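Succinylglutamate desuccinylase/aspartoacylase (Shewanella frigidimarina, PDB 3LWU) is a zinc-binding member of the succinylglutamate desuccinylase/aspartoacylase family that probably acts as a hydrolase on ester bonds. Local coordinates at residues Gly304-Asp309 and Asn384-Gln389; Ile321-Ser326 and Glu377-Met382; Leu337-Arg342 and Tyr352-Leu357. All coordinates share one frame; numbering follows the deposited sequence. Where two conformers were deposited one is given.

In the fold
The three contacts are nested along the chain: contact 3 lies within the loop closed by contact 2, which itself lies within the loop closed by contact 1. Contact 1 pairs strand 303-306 with the short strand 386-387; contact 2 packs two sheets together; contact 3 is a hairpin in one of those sheets. Contacts 2 and 3 are neighbours, their centres about 10 Å apart, and E322 O of one lies 3.0 Å from N339 N of the other. Contact 1 is centred about 19 Å from contact 2, touching it through C305 and M382, and about 27 Å from contact 3. All lie away from the zinc site of H63, E66 and H192.

Contact 1 (Gly304-Asp309 and Asn384-Gln389); sequences GCYLKD and NVFPLQ
The carbonyl oxygen of G304 is approached from several sides: F386 N donates a hydrogen bond to it at 3.1 Å, V385 CA adds a CH...O contact at 3.5 Å, and the phenyl ring of F386 lies over it. G304 and F386 are an antiparallel hydrogen-bonded pair, by which strand 386-387, near the C-terminus, joins strand 303-306. The bond is returned by G304 N to F386 O at 2.9 Å. The ring of F386 gets there because CG sits between the backbone N and the carbonyl carbon (chi1 47°), folding the phenyl back across the neighbouring strand until its centre is above G304 O. Glycine suits this place, since a beta carbon would point to the same face as the F386 side chain and come tight against L388 CD2. Farther along, the rings of Y306 and F386 meet obliquely, planes at 49°, with Y306 CE2 3.8 Å from F386 CE2. C305 packs on L220 of strand 218-222, to which its backbone also bonds (T219 and I221), so strand 303-306 lies between 218-222 and 386-387. Where the strands separate, polar side chains take over: N384 ND2 makes a weak, long hydrogen bond to D309 OD1. A water bridges the two segments, accepting from Y306 N and donating to N384 O at 2.9 Å and to D309 OD2 at 2.6 Å.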
ATOM      1  N   GLY A 304     -29.294  23.397  -2.010  1.00 20.62           N
ATOM      2  CA  GLY A 304     -27.894  23.834  -1.943  1.00 20.34           C
ATOM      3  C   GLY A 304     -27.498  24.275  -0.544  1.00 19.95           C
ATOM      4  O   GLY A 304     -28.375  24.459   0.299  1.00 19.91           O
ATOM      5  N   CYS A 305     -26.190  24.394  -0.301  1.00 19.15           N
ATOM      6  CA  CYS A 305     -25.649  25.129   0.837  1.00 19.82           C
ATOM      7  C   CYS A 305     -24.350  25.803   0.448  1.00 19.56           C
ATOM      8  O   CYS A 305     -23.727  25.441  -0.535  1.00 19.18           O
ATOM      9  CB  CYS A 305     -25.433  24.231   2.066  1.00 19.84           C
ATOM     10  SG  CYS A 305     -23.977  23.238   2.049  1.00 22.71           S
ATOM     11  N   TYR A 306     -23.947  26.808   1.198  1.00 20.55           N
ATOM     12  CA  TYR A 306     -22.674  27.457   0.932  1.00 21.49           C
ATOM     13  C   TYR A 306     -21.600  26.500   1.452  1.00 20.78           C
ATOM     14  O   TYR A 306     -21.862  25.719   2.368  1.00 19.92           O
ATOM     15  CB  TYR A 306     -22.610  28.838   1.592  1.00 22.25           C
ATOM     16  CG  TYR A 306     -23.598  29.819   0.984  1.00 26.36           C
ATOM     17  CD1 TYR A 306     -23.300  30.474  -0.192  1.00 28.57           C
ATOM     18  CD2 TYR A 306     -24.849  30.043   1.558  1.00 30.72           C
ATOM     19  CE1 TYR A 306     -24.197  31.321  -0.786  1.00 31.68           C
ATOM     20  CE2 TYR A 306     -25.756  30.909   0.980  1.00 33.21           C
ATOM     21  CZ  TYR A 306     -25.419  31.551  -0.197  1.00 33.78           C
ATOM     22  OH  TYR A 306     -26.292  32.422  -0.801  1.00 35.10           O
ATOM     23  N   LEU A 307     -20.410  26.551   0.838  1.00 20.60           N
ATOM     24  CA  LEU A 307     -19.317  25.637   1.135  1.00 20.05           C
ATOM     25  C   LEU A 307     -18.956  25.652   2.606  1.00 20.57           C
ATOM     26  O   LEU A 307     -18.709  24.590   3.195  1.00 20.65           O
ATOM     27  CB  LEU A 307     -18.090  25.970   0.292  1.00 19.92           C
ATOM     28  CG  LEU A 307     -16.882  25.057   0.461  1.00 20.82           C
ATOM     29  CD1 LEU A 307     -17.216  23.651  -0.022  1.00 20.62           C
ATOM     30  CD2 LEU A 307     -15.643  25.614  -0.270  1.00 23.56           C
ATOM     31  N   LYS A 308     -18.934  26.844   3.200  1.00 21.29           N
ATOM     32  CA  LYS A 308     -18.631  27.011   4.628  1.00 22.62           C
ATOM     33  C   LYS A 308     -19.586  26.228   5.554  1.00 22.07           C
ATOM     34  O   LYS A 308     -19.227  25.948   6.704  1.00 23.09           O
ATOM     35  CB  LYS A 308     -18.632  28.505   5.032  1.00 22.40           C
ATOM     36  CG  LYS A 308     -20.031  29.179   5.003  1.00 25.01           C
ATOM     37  CD  LYS A 308     -19.987  30.710   5.390  1.00 28.89           C
ATOM     38  CE  LYS A 308     -21.297  31.430   4.956  1.00 31.49           C
ATOM     39  NZ  LYS A 308     -21.385  32.935   5.237  1.00 32.51           N
ATOM     40  N   ASP A 309     -20.787  25.906   5.067  1.00 20.73           N
ATOM     41  CA  ASP A 309     -21.759  25.131   5.837  1.00 20.37           C
ATOM     42  C   ASP A 309     -21.677  23.603   5.606  1.00 20.16           C
ATOM     43  O   ASP A 309     -22.479  22.856   6.180  1.00 20.51           O
ATOM     44  CB  ASP A 309     -23.171  25.630   5.544  1.00 20.33           C
ATOM     45  CG  ASP A 309     -23.412  27.041   6.060  1.00 21.34           C
ATOM     46  OD1 ASP A 309     -22.828  27.377   7.096  1.00 22.93           O
ATOM     47  OD2 ASP A 309     -24.184  27.812   5.455  1.00 22.97           O
ATOM     48  N   ASN A 384     -27.576  24.204   7.109  1.00 20.44           N
ATOM     49  CA  ASN A 384     -28.175  25.423   6.570  1.00 21.49           C
ATOM     50  C   ASN A 384     -28.543  25.241   5.084  1.00 21.78           C
ATOM     51  O   ASN A 384     -28.201  26.065   4.233  1.00 21.60           O
ATOM     52  CB  ASN A 384     -27.231  26.610   6.802  1.00 21.84           C
ATOM     53  CG  ASN A 384     -27.033  26.900   8.292  1.00 23.31           C
ATOM     54  OD1 ASN A 384     -27.969  26.808   9.069  1.00 26.39           O
ATOM     55  ND2 ASN A 384     -25.830  27.240   8.682  1.00 22.71           N
ATOM     56  N   VAL A 385     -29.219  24.128   4.802  1.00 21.94           N
ATOM     57  CA  VAL A 385     -29.606  23.753   3.455  1.00 22.05           C
ATOM     58  C   VAL A 385     -30.865  24.526   3.093  1.00 23.35           C
ATOM     59  O   VAL A 385     -31.666  24.847   3.945  1.00 23.27           O
ATOM     60  CB  VAL A 385     -29.854  22.224   3.367  1.00 21.97           C
ATOM     61  CG1 VAL A 385     -30.289  21.797   1.984  1.00 19.80           C
ATOM     62  CG2 VAL A 385     -28.597  21.467   3.753  1.00 21.55           C
ATOM     63  N   PHE A 386     -31.013  24.839   1.814  1.00 25.05           N
ATOM     64  CA  PHE A 386     -32.185  25.536   1.286  1.00 26.12           C
ATOM     65  C   PHE A 386     -32.510  25.078  -0.140  1.00 27.54           C
ATOM     66  O   PHE A 386     -31.624  24.610  -0.852  1.00 27.33           O
ATOM     67  CB  PHE A 386     -31.936  27.051   1.296  1.00 25.96           C
ATOM     68  CG  PHE A 386     -30.602  27.457   0.722  1.00 25.68           C
ATOM     69  CD1 PHE A 386     -30.435  27.608  -0.646  1.00 26.96           C
ATOM     70  CD2 PHE A 386     -29.521  27.705   1.551  1.00 26.96           C
ATOM     71  CE1 PHE A 386     -29.203  27.994  -1.177  1.00 27.71           C
ATOM     72  CE2 PHE A 386     -28.292  28.107   1.035  1.00 27.79           C
ATOM     73  CZ  PHE A 386     -28.128  28.237  -0.337  1.00 27.92           C
ATOM     74  N   PRO A 387     -33.782  25.205  -0.564  1.00 30.14           N
ATOM     75  CA  PRO A 387     -34.115  24.924  -1.966  1.00 31.61           C
ATOM     76  C   PRO A 387     -33.424  25.907  -2.911  1.00 33.32           C
ATOM     77  O   PRO A 387     -33.348  27.080  -2.608  1.00 32.69           O
ATOM     78  CB  PRO A 387     -35.641  25.112  -2.016  1.00 31.47           C
ATOM     79  CG  PRO A 387     -36.094  25.018  -0.573  1.00 31.27           C
ATOM     80  CD  PRO A 387     -34.970  25.643   0.196  1.00 30.43           C
ATOM     81  N   LEU A 388     -32.890  25.403  -4.021  1.00 36.41           N
ATOM     82  CA  LEU A 388     -32.248  26.233  -5.044  1.00 39.27           C
ATOM     83  C   LEU A 388     -33.303  27.018  -5.768  1.00 41.82           C
ATOM     84  O   LEU A 388     -33.087  28.175  -6.153  1.00 42.27           O
ATOM     85  CB  LEU A 388     -31.550  25.375  -6.123  1.00 39.24           C
ATOM     86  CG  LEU A 388     -30.133  24.847  -5.931  1.00 40.22           C
ATOM     87  CD1 LEU A 388     -29.636  24.221  -7.252  1.00 41.21           C
ATOM     88  CD2 LEU A 388     -29.197  25.947  -5.459  1.00 41.82           C
ATOM     89  N   GLN A 389     -34.440  26.360  -5.961  1.00 45.07           N
ATOM     90  CA  GLN A 389     -35.445  26.786  -6.925  1.00 48.09           C
ATOM     91  C   GLN A 389     -36.832  26.808  -6.281  1.00 49.85           C
ATOM     92  O   GLN A 389     -37.788  26.242  -6.836  1.00 51.03           O
ATOM     93  CB  GLN A 389     -35.404  25.815  -8.125  1.00 48.57           C
ATOM     94  CG  GLN A 389     -34.815  26.399  -9.399  1.00 49.99           C
ATOM     95  CD  GLN A 389     -35.890  26.806 -10.364  1.00 52.17           C
ATOM     96  OE1 GLN A 389     -36.155  26.096 -11.336  1.00 54.37           O
ATOM     97  NE2 GLN A 389     -36.551  27.935 -10.089  1.00 53.43           N
TER
HETATM   98  O   HOH W   1     -25.791  27.393   3.480  1.00 13.22           O

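Contact 2 (Ile321-Ser326 and Glu377-Met382); sequences IEYCAS and ELYKVM
Y323 and Y379 point in opposing senses as they pass, rings oblique with planes at 62° and centroids 5.9 Å apart. Y379 CE1 comes to the edge of the Y323 ring, 3.7 Å from Y323 CD1. This is face packing of two sheets: strands 321-323 and 377-382 run at 21° with axes 9.7 Å apart, so large side chains fill the interval. I321 CG2 lies over one face of the Y323 ring, toward its rim, while I321 CG1 meets L378 CD2 at 4.0 Å. L378 and Y379 form a classic beta bulge opposite F313. With CG anti to the carbonyl carbon (chi1 -83°), the Y379 ring leaves its strand toward A325, whose small side chain lets the phenol close in; Y379 OH donates to an in-plane lone pair of A325 O at 2.5 Å. A phenylalanine in place of Y379 would probably leave A325 O without this donor and the ring less firmly held. The Y323 hydroxyl bonds instead to S369 O, and H366 lies against both rings, stacked on Y323. Tyrosine thus pairs apolar bulk with a neutral hydroxyl, giving the carbonyls of A325 and S369 a donor, probably at less cost than a buried charge would carry.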
ATOM      1  N   ILE A 321     -17.920   0.668  12.794  1.00 13.44           N
ATOM      2  CA  ILE A 321     -18.947   1.604  12.487  1.00 12.90           C
ATOM      3  C   ILE A 321     -20.108   1.055  11.659  1.00 13.78           C
ATOM      4  O   ILE A 321     -19.913   0.473  10.578  1.00 13.88           O
ATOM      5  CB  ILE A 321     -18.368   2.790  11.711  1.00 12.91           C
ATOM      6  CG1 ILE A 321     -17.222   3.419  12.500  1.00 12.87           C
ATOM      7  CG2 ILE A 321     -19.483   3.868  11.461  1.00 10.17           C
ATOM      8  CD1 ILE A 321     -17.684   4.042  13.808  1.00 12.19           C
ATOM      9  N   GLU A 322     -21.311   1.278  12.197  1.00 13.69           N
ATOM     10  CA  GLU A 322     -22.531   1.122  11.427  0.50 14.63           C
ATOM     11  C   GLU A 322     -23.061   2.501  11.019  1.00 14.71           C
ATOM     12  O   GLU A 322     -23.277   3.386  11.847  1.00 14.06           O
ATOM     13  CB  GLU A 322     -23.612   0.319  12.174  0.50 15.22           C
ATOM     14  CG  GLU A 322     -24.826   0.015  11.266  0.50 16.63           C
ATOM     15  CD  GLU A 322     -25.735  -1.091  11.784  0.50 18.25           C
ATOM     16  OE1 GLU A 322     -25.342  -1.847  12.692  0.50 18.77           O
ATOM     17  OE2 GLU A 322     -26.860  -1.194  11.269  0.50 20.59           O
ATOM     18  N   TYR A 323     -23.218   2.679   9.708  1.00 15.49           N
ATOM     19  CA  TYR A 323     -23.624   3.949   9.120  1.00 16.78           C
ATOM     20  C   TYR A 323     -25.140   3.968   9.083  1.00 17.55           C
ATOM     21  O   TYR A 323     -25.718   3.350   8.230  1.00 19.46           O
ATOM     22  CB  TYR A 323     -22.994   4.132   7.715  1.00 16.10           C
ATOM     23  CG  TYR A 323     -21.477   4.223   7.804  1.00 16.15           C
ATOM     24  CD1 TYR A 323     -20.852   5.403   8.144  1.00 14.10           C
ATOM     25  CD2 TYR A 323     -20.679   3.103   7.598  1.00 13.48           C
ATOM     26  CE1 TYR A 323     -19.477   5.482   8.271  1.00 12.71           C
ATOM     27  CE2 TYR A 323     -19.328   3.167   7.734  1.00 13.02           C
ATOM     28  CZ  TYR A 323     -18.724   4.352   8.073  1.00 11.78           C
ATOM     29  OH  TYR A 323     -17.355   4.398   8.234  1.00 13.18           O
ATOM     30  N   CYS A 324     -25.778   4.616  10.050  1.00 17.70           N
ATOM     31  CA  CYS A 324     -27.233   4.628  10.140  1.00 19.32           C
ATOM     32  C   CYS A 324     -27.865   5.638   9.216  1.00 18.29           C
ATOM     33  O   CYS A 324     -28.928   5.402   8.693  1.00 17.88           O
ATOM     34  CB  CYS A 324     -27.686   4.966  11.566  1.00 20.16           C
ATOM     35  SG  CYS A 324     -27.046   3.843  12.729  1.00 27.63           S
ATOM     36  N   ALA A 325     -27.258   6.801   9.048  1.00 17.88           N
ATOM     37  CA  ALA A 325     -27.924   7.861   8.282  1.00 17.88           C
ATOM     38  C   ALA A 325     -27.689   7.614   6.818  1.00 18.12           C
ATOM     39  O   ALA A 325     -26.536   7.521   6.374  1.00 18.52           O
ATOM     40  CB  ALA A 325     -27.396   9.232   8.660  1.00 17.52           C
ATOM     41  N   SER A 326     -28.770   7.570   6.056  1.00 18.54           N
ATOM     42  CA  SER A 326     -28.697   7.445   4.592  1.00 19.01           C
ATOM     43  C   SER A 326     -28.173   8.701   3.911  1.00 18.63           C
ATOM     44  O   SER A 326     -28.613   9.814   4.194  1.00 17.45           O
ATOM     45  CB  SER A 326     -30.103   7.182   4.027  1.00 19.93           C
ATOM     46  OG  SER A 326     -30.610   5.949   4.491  1.00 20.34           O
ATOM     47  N   GLU A 377     -12.390  10.518   9.099  1.00 17.03           N
ATOM     48  CA  GLU A 377     -13.591  11.182   8.574  1.00 19.58           C
ATOM     49  C   GLU A 377     -14.732  10.177   8.474  1.00 18.62           C
ATOM     50  O   GLU A 377     -14.531   9.140   7.883  1.00 21.92           O
ATOM     51  CB  GLU A 377     -13.319  11.716   7.177  1.00 20.81           C
ATOM     52  CG  GLU A 377     -14.516  12.429   6.505  1.00 25.02           C
ATOM     53  CD  GLU A 377     -14.623  12.094   5.003  1.00 32.54           C
ATOM     54  OE1 GLU A 377     -14.927  10.892   4.618  1.00 40.56           O
ATOM     55  OE2 GLU A 377     -14.390  13.015   4.223  1.00 29.98           O
ATOM     56  N   LEU A 378     -15.878  10.435   9.104  1.00 17.26           N
ATOM     57  CA  LEU A 378     -16.997   9.485   9.074  1.00 17.13           C
ATOM     58  C   LEU A 378     -17.967   9.904   8.000  1.00 16.90           C
ATOM     59  O   LEU A 378     -18.318   9.099   7.160  1.00 16.76           O
ATOM     60  CB  LEU A 378     -17.724   9.354  10.423  1.00 15.99           C
ATOM     61  CG  LEU A 378     -17.049   8.581  11.551  1.00 16.86           C
ATOM     62  CD1 LEU A 378     -17.904   8.585  12.811  1.00 13.43           C
ATOM     63  CD2 LEU A 378     -16.686   7.187  11.116  1.00 16.23           C
ATOM     64  N   TYR A 379     -18.417  11.158   8.072  1.00 17.19           N
ATOM     65  CA  TYR A 379     -19.325  11.751   7.111  1.00 17.18           C
ATOM     66  C   TYR A 379     -18.921  13.173   6.735  1.00 17.09           C
ATOM     67  O   TYR A 379     -18.262  13.901   7.503  1.00 17.60           O
ATOM     68  CB  TYR A 379     -20.750  11.893   7.674  1.00 16.85           C
ATOM     69  CG  TYR A 379     -21.678  10.696   7.625  1.00 16.89           C
ATOM     70  CD1 TYR A 379     -21.650   9.720   8.635  1.00 16.58           C
ATOM     71  CD2 TYR A 379     -22.681  10.593   6.645  1.00 15.96           C
ATOM     72  CE1 TYR A 379     -22.528   8.645   8.621  1.00 16.46           C
ATOM     73  CE2 TYR A 379     -23.561   9.495   6.618  1.00 14.98           C
ATOM     74  CZ  TYR A 379     -23.482   8.527   7.619  1.00 15.16           C
ATOM     75  OH  TYR A 379     -24.359   7.454   7.661  1.00 13.21           O
ATOM     76  N   LYS A 380     -19.419  13.600   5.583  1.00 16.30           N
ATOM     77  CA  LYS A 380     -19.571  15.025   5.292  1.00 15.56           C
ATOM     78  C   LYS A 380     -21.053  15.320   5.188  1.00 14.93           C
ATOM     79  O   LYS A 380     -21.791  14.568   4.525  1.00 15.01           O
ATOM     80  CB  LYS A 380     -18.876  15.413   4.009  1.00 14.94           C
ATOM     81  CG  LYS A 380     -17.355  15.330   4.017  1.00 17.99           C
ATOM     82  CD  LYS A 380     -16.911  16.412   3.097  1.00 23.97           C
ATOM     83  CE  LYS A 380     -15.625  16.228   2.389  1.00 27.46           C
ATOM     84  NZ  LYS A 380     -15.604  17.474   1.528  1.00 24.96           N
ATOM     85  N   VAL A 381     -21.488  16.385   5.856  1.00 14.03           N
ATOM     86  CA  VAL A 381     -22.877  16.720   5.938  1.00 14.93           C
ATOM     87  C   VAL A 381     -23.084  18.216   5.593  1.00 16.04           C
ATOM     88  O   VAL A 381     -22.246  19.062   5.904  1.00 15.32           O
ATOM     89  CB  VAL A 381     -23.443  16.417   7.346  1.00 15.03           C
ATOM     90  CG1 VAL A 381     -23.155  14.938   7.767  1.00 15.50           C
ATOM     91  CG2 VAL A 381     -22.915  17.426   8.375  1.00 15.24           C
HETATM   92  N   MSE A 382     -24.187  18.516   4.929  1.00 16.44           N
HETATM   93  CA  MSE A 382     -24.543  19.885   4.633  1.00 18.24           C
HETATM   94  C   MSE A 382     -25.423  20.397   5.765  1.00 17.78           C
HETATM   95  O   MSE A 382     -26.304  19.672   6.267  1.00 17.24           O
HETATM   96  CB  MSE A 382     -25.329  19.981   3.328  1.00 17.95           C
HETATM   97  CG  MSE A 382     -24.584  19.593   2.100  1.00 20.56           C
HETATM   98 SE   MSE A 382     -25.787  19.827   0.610  0.75 27.10          SE
HETATM   99  CE  MSE A 382     -24.525  19.743  -0.833  1.00 27.79           C
TER

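Contact 3 (Leu337-Arg342 and Tyr352-Leu357); sequences LVNILR and YQAISL
V338 and I355 run alongside one another on the tightly packed face of a beta hairpin, with V338 CG2 3.8 Å from I355 CB. I340 reaches the same isoleucine, its CD1 meeting I355 CG1 at 3.9 Å. Beta-branched residues suit these three places, being stiff, well adapted to extended chain and wholly apolar; Q353, at the partly exposed end of the same face, instead makes a weak hydrogen bond to K317. In the backbone, V338 with I355 and I340 with Q353 are antiparallel hydrogen-bonded pairs; I355 N donates to V338 O at 2.8 Å, and I340 N to Q353 O at the same length. At the far end L337 and V338 both face I355 in a classic beta bulge, so that I355 O takes a firm bond from L337 N at 2.8 Å and a weak one from V338 N.

On the other face the loose, solvent side is confined to the exposed A354 and the partly exposed N339, a non-hydrogen-bonded pair where alanine adds little bulk. Y352, with CG anti to the backbone N (chi1 -164°), tilts its ring over the neighbouring strand toward N339, whose CB lies 3.8 Å from Y352 CZ. The L341 and Y352 end is covered by the second subunit, through its Y74 and L271 respectively.

Strand 352-356 is an outermost strand of this antiparallel sheet within the chain, and 336-341 is flanked on its other side by 319-323. The tight face turns inward: V338 packs on L378 and Y379 of strand 377-382, and I355 on F313 of strand 310-314.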
ATOM      1  N   LEU A 337     -26.473   9.280  13.531  1.00 16.43           N
ATOM      2  CA  LEU A 337     -25.630   9.328  12.368  1.00 16.50           C
ATOM      3  C   LEU A 337     -24.901   7.983  12.207  1.00 15.60           C
ATOM      4  O   LEU A 337     -24.980   7.362  11.163  1.00 13.85           O
ATOM      5  CB  LEU A 337     -24.607  10.448  12.524  1.00 16.88           C
ATOM      6  CG  LEU A 337     -23.717  10.716  11.322  1.00 17.55           C
ATOM      7  CD1 LEU A 337     -24.500  11.550  10.253  1.00 14.32           C
ATOM      8  CD2 LEU A 337     -22.442  11.447  11.803  1.00 16.93           C
ATOM      9  N   VAL A 338     -24.180   7.571  13.250  1.00 15.56           N
ATOM     10  CA  VAL A 338     -23.540   6.237  13.299  1.00 14.93           C
ATOM     11  C   VAL A 338     -23.766   5.575  14.657  1.00 14.66           C
ATOM     12  O   VAL A 338     -24.094   6.249  15.648  1.00 14.59           O
ATOM     13  CB  VAL A 338     -22.018   6.301  13.075  1.00 15.30           C
ATOM     14  CG1 VAL A 338     -21.705   6.938  11.752  1.00 13.47           C
ATOM     15  CG2 VAL A 338     -21.317   6.992  14.214  1.00 15.44           C
ATOM     16  N   ASN A 339     -23.625   4.257  14.689  1.00 14.35           N
ATOM     17  CA  ASN A 339     -23.383   3.537  15.925  1.00 14.26           C
ATOM     18  C   ASN A 339     -21.937   3.060  15.919  1.00 14.03           C
ATOM     19  O   ASN A 339     -21.443   2.585  14.914  1.00 14.65           O
ATOM     20  CB  ASN A 339     -24.361   2.375  16.069  1.00 14.43           C
ATOM     21  CG  ASN A 339     -25.825   2.841  16.032  1.00 16.37           C
ATOM     22  OD1 ASN A 339     -26.170   3.799  16.685  1.00 16.49           O
ATOM     23  ND2 ASN A 339     -26.668   2.159  15.277  1.00 15.95           N
ATOM     24  N   ILE A 340     -21.252   3.203  17.038  1.00 14.32           N
ATOM     25  CA  ILE A 340     -19.909   2.667  17.185  1.00 13.62           C
ATOM     26  C   ILE A 340     -19.950   1.428  18.056  1.00 13.52           C
ATOM     27  O   ILE A 340     -20.448   1.466  19.175  1.00 13.46           O
ATOM     28  CB  ILE A 340     -18.986   3.699  17.850  1.00 13.71           C
ATOM     29  CG1 ILE A 340     -19.063   5.043  17.107  1.00 14.23           C
ATOM     30  CG2 ILE A 340     -17.554   3.181  17.894  1.00 10.03           C
ATOM     31  CD1 ILE A 340     -18.111   6.117  17.682  1.00 16.98           C
ATOM     32  N   LEU A 341     -19.429   0.337  17.519  1.00 13.31           N
ATOM     33  CA  LEU A 341     -19.284  -0.914  18.233  1.00 13.77           C
ATOM     34  C   LEU A 341     -17.844  -1.011  18.732  1.00 13.81           C
ATOM     35  O   LEU A 341     -16.899  -0.874  17.950  1.00 13.82           O
ATOM     36  CB  LEU A 341     -19.598  -2.091  17.304  1.00 13.65           C
ATOM     37  CG  LEU A 341     -19.330  -3.528  17.822  1.00 14.74           C
ATOM     38  CD1 LEU A 341     -20.226  -3.810  18.999  1.00 12.52           C
ATOM     39  CD2 LEU A 341     -19.519  -4.609  16.704  1.00  9.37           C
ATOM     40  N   ARG A 342     -17.696  -1.265  20.022  1.00 13.04           N
ATOM     41  CA  ARG A 342     -16.396  -1.524  20.629  1.00 13.11           C
ATOM     42  C   ARG A 342     -16.438  -2.857  21.386  1.00 12.27           C
ATOM     43  O   ARG A 342     -16.662  -2.917  22.614  1.00 11.65           O
ATOM     44  CB  ARG A 342     -15.997  -0.355  21.541  1.00 12.44           C
ATOM     45  CG  ARG A 342     -15.588   0.934  20.780  1.00 12.91           C
ATOM     46  CD  ARG A 342     -14.244   0.719  20.077  1.00 12.97           C
ATOM     47  NE  ARG A 342     -13.229   0.531  21.110  1.00 14.45           N
ATOM     48  CZ  ARG A 342     -12.569   1.520  21.713  1.00 15.94           C
ATOM     49  NH1 ARG A 342     -12.708   2.763  21.305  1.00 17.40           N
ATOM     50  NH2 ARG A 342     -11.737   1.244  22.697  1.00 14.21           N
ATOM     51  N   TYR A 352     -21.289  -0.136  22.857  1.00 20.54           N
ATOM     52  CA  TYR A 352     -22.172   0.252  21.773  1.00 22.55           C
ATOM     53  C   TYR A 352     -22.693   1.644  22.036  1.00 22.53           C
ATOM     54  O   TYR A 352     -23.258   1.900  23.096  1.00 23.84           O
ATOM     55  CB  TYR A 352     -23.339  -0.727  21.691  1.00 22.93           C
ATOM     56  CG  TYR A 352     -24.119  -0.674  20.395  1.00 26.99           C
ATOM     57  CD1 TYR A 352     -23.508  -0.948  19.203  1.00 29.95           C
ATOM     58  CD2 TYR A 352     -25.484  -0.371  20.367  1.00 32.33           C
ATOM     59  CE1 TYR A 352     -24.203  -0.925  18.008  1.00 31.28           C
ATOM     60  CE2 TYR A 352     -26.201  -0.354  19.156  1.00 32.89           C
ATOM     61  CZ  TYR A 352     -25.538  -0.640  17.977  1.00 32.93           C
ATOM     62  OH  TYR A 352     -26.180  -0.652  16.731  1.00 38.34           O
ATOM     63  N   GLN A 353     -22.524   2.554  21.087  1.00 21.70           N
ATOM     64  CA  GLN A 353     -22.830   3.955  21.340  1.00 20.85           C
ATOM     65  C   GLN A 353     -23.417   4.550  20.066  1.00 19.29           C
ATOM     66  O   GLN A 353     -22.790   4.465  18.992  1.00 17.19           O
ATOM     67  CB  GLN A 353     -21.548   4.705  21.799  1.00 21.16           C
ATOM     68  CG  GLN A 353     -21.744   6.210  22.044  1.00 25.66           C
ATOM     69  CD  GLN A 353     -20.433   7.001  22.407  1.00 28.66           C
ATOM     70  OE1 GLN A 353     -19.318   6.662  21.989  1.00 28.52           O
ATOM     71  NE2 GLN A 353     -20.603   8.054  23.182  1.00 25.71           N
ATOM     72  N   ALA A 354     -24.613   5.138  20.198  1.00 18.18           N
ATOM     73  CA  ALA A 354     -25.258   5.913  19.133  1.00 17.50           C
ATOM     74  C   ALA A 354     -24.634   7.282  19.117  1.00 17.33           C
ATOM     75  O   ALA A 354     -24.481   7.867  20.166  1.00 17.18           O
ATOM     76  CB  ALA A 354     -26.805   6.043  19.394  1.00 16.72           C
ATOM     77  N   ILE A 355     -24.253   7.787  17.955  1.00 17.61           N
ATOM     78  CA  ILE A 355     -23.695   9.130  17.851  1.00 18.16           C
ATOM     79  C   ILE A 355     -24.655   9.952  17.000  1.00 19.00           C
ATOM     80  O   ILE A 355     -24.974   9.528  15.883  1.00 19.53           O
ATOM     81  CB  ILE A 355     -22.304   9.159  17.137  1.00 18.14           C
ATOM     82  CG1 ILE A 355     -21.264   8.329  17.881  1.00 17.27           C
ATOM     83  CG2 ILE A 355     -21.789  10.626  17.016  1.00 18.58           C
ATOM     84  CD1 ILE A 355     -20.975   8.836  19.281  1.00 16.35           C
ATOM     85  N   SER A 356     -25.111  11.112  17.498  1.00 18.44           N
ATOM     86  CA  SER A 356     -25.942  12.021  16.702  1.00 18.83           C
ATOM     87  C   SER A 356     -25.317  13.408  16.615  1.00 19.15           C
ATOM     88  O   SER A 356     -24.301  13.661  17.246  1.00 19.26           O
ATOM     89  CB  SER A 356     -27.339  12.134  17.302  1.00 19.08           C
ATOM     90  OG  SER A 356     -27.269  12.620  18.625  1.00 19.36           O
ATOM     91  N   LEU A 357     -25.921  14.299  15.824  1.00 19.11           N
ATOM     92  CA  LEU A 357     -25.412  15.670  15.640  1.00 18.99           C
ATOM     93  C   LEU A 357     -26.351  16.653  16.302  1.00 19.23           C
ATOM     94  O   LEU A 357     -27.548  16.380  16.417  1.00 19.15           O
ATOM     95  CB  LEU A 357     -25.298  16.021  14.155  1.00 18.55           C
ATOM     96  CG  LEU A 357     -24.299  15.143  13.413  1.00 19.28           C
ATOM     97  CD1 LEU A 357     -24.143  15.549  11.954  1.00 16.65           C
ATOM     98  CD2 LEU A 357     -22.921  15.140  14.133  1.00 17.81           C
TER